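Local structure of tail spike protein gp49 (Pseudomonas phage LKA1, 4RU4) at residues G87-A92 against S110-V115; V372-I377 against I403-N408; N408-T413 against R444-T449. The protein acts as a trimeric phage tailspike lyase that cleaves the O-specific polysaccharide of Pseudomonas, probably degrading the host cell envelope during virus entry. One frame throughout, in Å; residues are numbered along the deposited sequence.

Interaction 1 of 3, residues G87-A92 against S110-V115; sequences GSLQIA and SVLSCV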
# COMPACT_ATOMS: atom_id res chain seq x y z
N GLY B 87 -26.64 -24.64 -2.33
CA GLY B 87 -25.95 -24.47 -3.61
C GLY B 87 -25.82 -23.07 -4.21
O GLY B 87 -24.69 -22.61 -4.45
N SER B 88 -26.93 -22.39 -4.47
CA SER B 88 -26.87 -21.08 -5.13
C SER B 88 -27.89 -20.05 -4.59
O SER B 88 -28.99 -20.40 -4.21
CB SER B 88 -27.08 -21.23 -6.64
OG SER B 88 -28.43 -20.99 -6.98
N LEU B 89 -27.51 -18.77 -4.57
CA LEU B 89 -28.42 -17.73 -4.12
C LEU B 89 -28.03 -16.48 -4.88
O LEU B 89 -26.90 -16.03 -4.75
CB LEU B 89 -28.22 -17.47 -2.62
CG LEU B 89 -29.11 -16.43 -1.93
CD1 LEU B 89 -30.60 -16.83 -2.01
CD2 LEU B 89 -28.71 -16.25 -0.48
N GLN B 90 -28.95 -15.94 -5.67
CA GLN B 90 -28.68 -14.74 -6.46
C GLN B 90 -29.75 -13.72 -6.16
O GLN B 90 -30.92 -13.94 -6.48
CB GLN B 90 -28.71 -15.07 -7.95
CG GLN B 90 -27.66 -16.08 -8.35
CD GLN B 90 -27.84 -16.50 -9.78
OE1 GLN B 90 -28.74 -17.29 -10.09
NE2 GLN B 90 -27.03 -15.95 -10.67
N ILE B 91 -29.35 -12.64 -5.49
CA ILE B 91 -30.31 -11.61 -5.08
C ILE B 91 -29.68 -10.25 -5.31
O ILE B 91 -28.57 -10.01 -4.84
CB ILE B 91 -30.65 -11.74 -3.57
CG1 ILE B 91 -31.52 -12.96 -3.32
CG2 ILE B 91 -31.34 -10.44 -3.04
CD1 ILE B 91 -31.47 -13.39 -1.89
N ALA B 92 -30.38 -9.40 -6.05
CA ALA B 92 -29.92 -8.03 -6.27
C ALA B 92 -31.10 -7.06 -6.11
O ALA B 92 -32.20 -7.35 -6.59
CB ALA B 92 -29.30 -7.90 -7.66
N SER B 110 -30.21 -17.21 10.45
CA SER B 110 -29.70 -16.17 9.57
C SER B 110 -30.83 -15.49 8.79
O SER B 110 -31.85 -16.11 8.49
CB SER B 110 -28.70 -16.76 8.55
OG SER B 110 -27.72 -17.54 9.21
N VAL B 111 -30.64 -14.22 8.47
CA VAL B 111 -31.64 -13.53 7.64
C VAL B 111 -31.64 -14.08 6.21
O VAL B 111 -32.70 -14.37 5.65
CB VAL B 111 -31.44 -12.00 7.61
CG1 VAL B 111 -32.56 -11.35 6.79
CG2 VAL B 111 -31.42 -11.42 9.04
N LEU B 112 -30.45 -14.23 5.65
CA LEU B 112 -30.27 -14.68 4.29
C LEU B 112 -29.13 -15.69 4.37
O LEU B 112 -28.12 -15.45 5.04
CB LEU B 112 -29.86 -13.47 3.44
CG LEU B 112 -30.06 -13.41 1.94
CD1 LEU B 112 -31.49 -13.83 1.64
CD2 LEU B 112 -29.81 -11.98 1.43
N SER B 113 -29.30 -16.85 3.72
CA SER B 113 -28.24 -17.85 3.81
C SER B 113 -28.17 -18.74 2.58
O SER B 113 -29.20 -19.06 1.95
CB SER B 113 -28.38 -18.71 5.08
OG SER B 113 -29.58 -19.48 5.05
N CYS B 114 -26.95 -19.15 2.25
CA CYS B 114 -26.73 -20.14 1.20
C CYS B 114 -25.65 -21.10 1.67
O CYS B 114 -24.59 -20.67 2.12
CB CYS B 114 -26.31 -19.49 -0.12
SG CYS B 114 -26.30 -20.73 -1.46
N VAL B 115 -25.94 -22.40 1.58
CA VAL B 115 -24.99 -23.42 2.05
C VAL B 115 -24.67 -24.41 0.91
O VAL B 115 -25.58 -25.03 0.33
CB VAL B 115 -25.56 -24.20 3.27
CG1 VAL B 115 -24.54 -25.22 3.81
CG2 VAL B 115 -26.04 -23.25 4.37
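Two neighbouring parts of a parallel beta-helix wall converge at Gly87, with Leu89 and Ile91 on one strand directed inward against Leu112, at a corner of the chain, and Cys114 on the strand that follows. The strands are not paired as neighbours in a sheet: strand 89-93 lies between strands 70-72 and 206-209, whereas strand 113-120 pairs in parallel with 82-86 and 221-226. Their touching parts run 158° apart, and side chains make most of the contact between them. Ile91 and Leu112 reach for each other tip to tip, CD1 of Ile91 lying 3.6 Å from CD1 of Leu112. Leu89 meets the same leucine aslant, Leu89 CD2 standing 4.0 Å from Leu112 CG. The distance from Leu89 CD2 to Ser113 O is 3.7 Å. Toward Gly87 the packing is made closer to the backbone, with Leu89 CB 3.7 Å from Cys114 CB. The thiol of Cys114 is swung away from its own backbone N (chi1 -171°), which carries Cys114 SG across to the main chain at the turn, 3.5 Å from Ser88 N. A single backbone hydrogen bond closes this end: Gly87 N donates to Val115 O over 2.9 Å, fairly straight at 163°, although the donor stands well above the carbonyl plane. Ile208 of the following coil touches both Leu89 and Leu112, and Ile83 and Leu223 also border Leu112, so the apolar cluster continues along the axis. Inward-facing aliphatic residues from different walls, stacked from coil to coil, are the hallmark of the right-handed parallel beta-helix of the pectin lyase-like proteins.

Interaction 2 of 3, residues V372-I377 against I403-N408; sequences VISAEI and IDVGGN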
# COMPACT_ATOMS: atom_id res chain seq x y z
N VAL B 372 -1.49 -2.58 19.35
CA VAL B 372 -1.45 -3.89 18.73
C VAL B 372 -1.21 -4.89 19.84
O VAL B 372 -0.27 -4.74 20.60
CB VAL B 372 -0.29 -4.02 17.70
CG1 VAL B 372 -0.23 -5.47 17.21
CG2 VAL B 372 -0.53 -3.02 16.54
N ILE B 373 -2.10 -5.88 19.97
CA ILE B 373 -1.98 -6.90 21.02
C ILE B 373 -1.83 -8.30 20.40
O ILE B 373 -2.31 -8.55 19.29
CB ILE B 373 -3.18 -6.84 22.02
CG1 ILE B 373 -2.91 -7.69 23.27
CG2 ILE B 373 -4.50 -7.27 21.33
CD1 ILE B 373 -3.75 -7.31 24.48
N SER B 374 -1.16 -9.23 21.08
CA SER B 374 -0.99 -10.55 20.50
C SER B 374 -1.75 -11.62 21.30
O SER B 374 -2.08 -11.41 22.45
CB SER B 374 0.49 -10.92 20.46
OG SER B 374 1.25 -9.90 19.83
N ALA B 375 -2.00 -12.76 20.68
CA ALA B 375 -2.52 -13.95 21.36
C ALA B 375 -2.25 -15.13 20.46
O ALA B 375 -2.16 -14.95 19.25
CB ALA B 375 -4.03 -13.83 21.61
N GLU B 376 -2.14 -16.32 21.04
CA GLU B 376 -2.22 -17.54 20.24
C GLU B 376 -1.20 -17.53 19.11
O GLU B 376 -1.52 -17.84 17.94
CB GLU B 376 -3.67 -17.75 19.71
CG GLU B 376 -4.73 -17.74 20.83
CD GLU B 376 -6.15 -18.14 20.37
OE1 GLU B 376 -6.48 -18.00 19.17
OE2 GLU B 376 -6.96 -18.56 21.24
N ILE B 377 0.03 -17.15 19.46
CA ILE B 377 1.12 -17.08 18.50
C ILE B 377 1.67 -18.49 18.25
O ILE B 377 2.30 -19.08 19.13
CB ILE B 377 2.25 -16.11 18.97
CG1 ILE B 377 1.71 -14.67 19.04
CG2 ILE B 377 3.47 -16.20 18.06
CD1 ILE B 377 1.31 -14.07 17.67
N ILE B 403 2.80 -1.92 21.78
CA ILE B 403 2.74 -3.11 20.97
C ILE B 403 3.05 -4.26 21.91
O ILE B 403 4.12 -4.29 22.54
CB ILE B 403 3.78 -3.08 19.85
CG1 ILE B 403 3.53 -1.86 18.96
CG2 ILE B 403 3.76 -4.41 19.04
CD1 ILE B 403 4.71 -1.51 18.09
N ASP B 404 2.10 -5.18 22.07
CA ASP B 404 2.21 -6.14 23.16
C ASP B 404 2.27 -7.58 22.68
O ASP B 404 1.44 -8.00 21.85
CB ASP B 404 1.03 -5.99 24.13
CG ASP B 404 1.22 -6.81 25.41
OD1 ASP B 404 2.13 -6.47 26.18
OD2 ASP B 404 0.48 -7.80 25.63
N VAL B 405 3.23 -8.35 23.20
CA VAL B 405 3.33 -9.78 22.91
C VAL B 405 3.34 -10.58 24.22
O VAL B 405 4.41 -10.97 24.72
CB VAL B 405 4.57 -10.13 22.04
CG1 VAL B 405 4.47 -11.56 21.54
CG2 VAL B 405 4.70 -9.15 20.86
N GLY B 406 2.16 -10.78 24.81
CA GLY B 406 2.06 -11.53 26.05
C GLY B 406 2.50 -10.81 27.32
O GLY B 406 2.88 -11.46 28.29
N GLY B 407 2.41 -9.48 27.32
CA GLY B 407 2.79 -8.70 28.48
C GLY B 407 2.06 -9.15 29.74
O GLY B 407 2.67 -9.29 30.80
N ASN B 408 0.76 -9.38 29.62
CA ASN B 408 -0.03 -9.80 30.76
C ASN B 408 -0.96 -10.94 30.37
O ASN B 408 -2.02 -11.10 30.95
CB ASN B 408 -0.84 -8.61 31.31
CG ASN B 408 -1.30 -8.81 32.75
OD1 ASN B 408 -0.62 -9.42 33.56
ND2 ASN B 408 -2.48 -8.29 33.07
O HOH W 1 -0.27 -9.71 23.86
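Ser374 lays its hydroxymethyl group over the backbone of the neighbouring strand, CB 3.4 Å from Asp404 O, with OG lying against the methyl CG2 of Val405 at 3.7 Å. The two strands, 372-377 and 403-405, are adjacent rungs in one parallel sheet of the pectin lyase-like beta-helix; their axes come within 4.8 Å and their directions differ by 9°. The Ser374 OG torsion (chi1 -52°) sets the oxygen beside its own backbone N, from where the hydroxyl donates to Asp404 O over 2.8 Å, approaching 18° out of the carbonyl plane. Asp404 is also held at its amide: Asp404 N donates to Val372 O at 2.8 Å, a nearly linear approach to the carbonyl. Val372 and Ile403 stack on the sheet face turned to the interior, where Leu384 of strand 380-385 touches both. On the other face Ile373 and Asp404 lie side by side, pointing the same way. The carboxylate of Asp404 shapes the end of its strand: OD2 accepts from Gly407 N in an Asx motif, met on the syn side but tilted out of the carboxylate plane, while OD1 receives Gly401 N from the preceding loop. Ser374 N of the strand and Gly406 N of the loop meet this carboxylate at a bound water, which sits where the chains begin to diverge. That water accepts from Ser374 N and from Gly406 N, at 3.0 and 2.8 Å, and lies 2.7 Å from Asp404 OD2 as a hydrogen-bond donor, though it has further acceptors in reach.

Interaction 3 of 3, residues N408-T413 against R444-T449; sequences NSAVLT and RLEGST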
# COMPACT_ATOMS: atom_id res chain seq x y z
N ASN B 408 0.76 -9.38 29.62
CA ASN B 408 -0.03 -9.80 30.76
C ASN B 408 -0.96 -10.94 30.37
O ASN B 408 -2.02 -11.10 30.95
CB ASN B 408 -0.84 -8.61 31.31
CG ASN B 408 -1.30 -8.81 32.75
OD1 ASN B 408 -0.62 -9.42 33.56
ND2 ASN B 408 -2.48 -8.29 33.07
N SER B 409 -0.56 -11.76 29.39
CA SER B 409 -1.37 -12.90 28.97
C SER B 409 -0.47 -14.02 28.48
O SER B 409 0.72 -13.79 28.24
CB SER B 409 -2.35 -12.47 27.86
OG SER B 409 -1.65 -11.79 26.81
N ALA B 410 -1.04 -15.21 28.31
CA ALA B 410 -0.22 -16.38 27.91
C ALA B 410 -0.22 -16.60 26.39
O ALA B 410 -1.10 -17.27 25.83
CB ALA B 410 -0.70 -17.64 28.63
N VAL B 411 0.78 -16.01 25.74
CA VAL B 411 0.82 -15.85 24.29
C VAL B 411 1.96 -16.63 23.66
O VAL B 411 1.83 -17.21 22.58
CB VAL B 411 0.99 -14.34 23.95
CG1 VAL B 411 1.23 -14.11 22.44
CG2 VAL B 411 -0.22 -13.55 24.44
N LEU B 412 3.10 -16.61 24.35
CA LEU B 412 4.30 -17.33 23.93
C LEU B 412 4.46 -18.52 24.90
O LEU B 412 5.01 -18.39 26.00
CB LEU B 412 5.52 -16.39 23.94
CG LEU B 412 5.49 -15.18 22.97
CD1 LEU B 412 6.70 -14.19 23.17
CD2 LEU B 412 5.38 -15.60 21.50
N THR B 413 3.90 -19.66 24.51
CA THR B 413 3.72 -20.76 25.46
C THR B 413 4.20 -22.05 24.82
O THR B 413 4.76 -22.02 23.73
CB THR B 413 2.22 -20.92 25.81
OG1 THR B 413 1.52 -21.38 24.64
CG2 THR B 413 1.61 -19.58 26.26
N ARG B 444 6.96 -11.29 26.50
CA ARG B 444 7.19 -12.03 27.74
C ARG B 444 6.91 -13.51 27.47
O ARG B 444 5.82 -13.88 26.99
CB ARG B 444 6.29 -11.52 28.88
CG ARG B 444 6.49 -12.28 30.22
CD ARG B 444 5.58 -11.72 31.34
NE ARG B 444 4.20 -11.90 30.93
CZ ARG B 444 3.50 -13.00 31.15
NH1 ARG B 444 4.01 -14.01 31.85
NH2 ARG B 444 2.25 -13.07 30.70
N LEU B 445 7.91 -14.35 27.74
CA LEU B 445 7.80 -15.79 27.56
C LEU B 445 6.98 -16.41 28.68
O LEU B 445 7.25 -16.15 29.88
CB LEU B 445 9.20 -16.44 27.56
CG LEU B 445 10.00 -16.60 26.26
CD1 LEU B 445 9.64 -15.55 25.17
CD2 LEU B 445 11.50 -16.76 26.51
N GLU B 446 6.02 -17.24 28.30
CA GLU B 446 5.27 -18.02 29.28
C GLU B 446 5.23 -19.48 28.85
O GLU B 446 4.16 -20.11 28.78
CB GLU B 446 3.86 -17.46 29.53
CG GLU B 446 3.36 -17.86 30.94
CD GLU B 446 2.00 -17.28 31.29
OE1 GLU B 446 1.18 -18.02 31.89
OE2 GLU B 446 1.76 -16.08 31.00
N GLY B 447 6.40 -20.02 28.52
CA GLY B 447 6.51 -21.44 28.31
C GLY B 447 7.14 -21.85 27.00
O GLY B 447 7.56 -22.98 26.86
N SER B 448 7.16 -20.95 26.02
CA SER B 448 7.78 -21.25 24.74
C SER B 448 9.28 -21.47 24.89
O SER B 448 9.89 -20.95 25.83
CB SER B 448 7.52 -20.12 23.73
OG SER B 448 8.05 -18.88 24.21
N THR B 449 9.86 -22.24 23.97
CA THR B 449 11.30 -22.46 23.98
C THR B 449 11.95 -22.07 22.65
O THR B 449 13.15 -22.26 22.47
CB THR B 449 11.63 -23.91 24.31
OG1 THR B 449 10.99 -24.78 23.36
CG2 THR B 449 11.17 -24.24 25.75
O HOH W 2 3.20 -14.89 27.00
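The carbonyl oxygen of Leu412 receives Glu446 N in a 2.8 Å hydrogen bond, the donor lying close to the extension of the C=O bond, and takes a second, weak one from Ser448 N at 3.3 Å. A bound water adds an indirect link: it donates to Ser409 O and to Arg444 O and accepts from Val411 N, tying three backbone groups together. Beside it Arg444 and Glu446 form a salt bridge along their own strand, NH1 and NH2 both directed end-on at OE2, with NH2 to OE2 at 3.1 Å. The bend at chi3 (62°) brings the guanidinium alongside the loop, Ser409 N at its edge; NE donates to Gly407 O, while NH1 also donates to Thr475 OG1 just past strand 468-474. The Leu412 O bonds and the water join the loop that follows strand 403-405 of the beta-helix to the next strand of the same parallel sheet, 439-446. The carboxylate lies against the loop: Glu446 OE2 is 3.7 Å from Ala410 CA, with the Ala410 methyl set against the acid group. Toward the core Leu412 CD1 crosses the end of Leu445 at CD1, 3.8 Å away, while Leu412 CB lies 3.6 Å from Ser448 OG. Beyond the leucine, Thr413 comes close to the turn at Gly447, and its CA-H points at Glu446 O over a CA to O distance of 3.4 Å.

Overall arrangement
Interactions 2 and 3 are consecutive pieces of one beta-helix wall: their centres lie about 9 Å apart, they share Asn408, and strands 403-405 and 439-446 are neighbours in the same parallel sheet. Arg444 joins them directly, Arg444 N lying 3.1 Å from Val405 O. Interaction 1 belongs to a much earlier coil, its centre about 38 Å from that of interaction 2 and about 43 Å from that of interaction 3. The calcium site of Gly368 and Asp394 lies near the later pair, the ion about 11 Å from the side chains of Ile373 and Asn408, whereas a sodium ion is about 5 Å from that of Ser409.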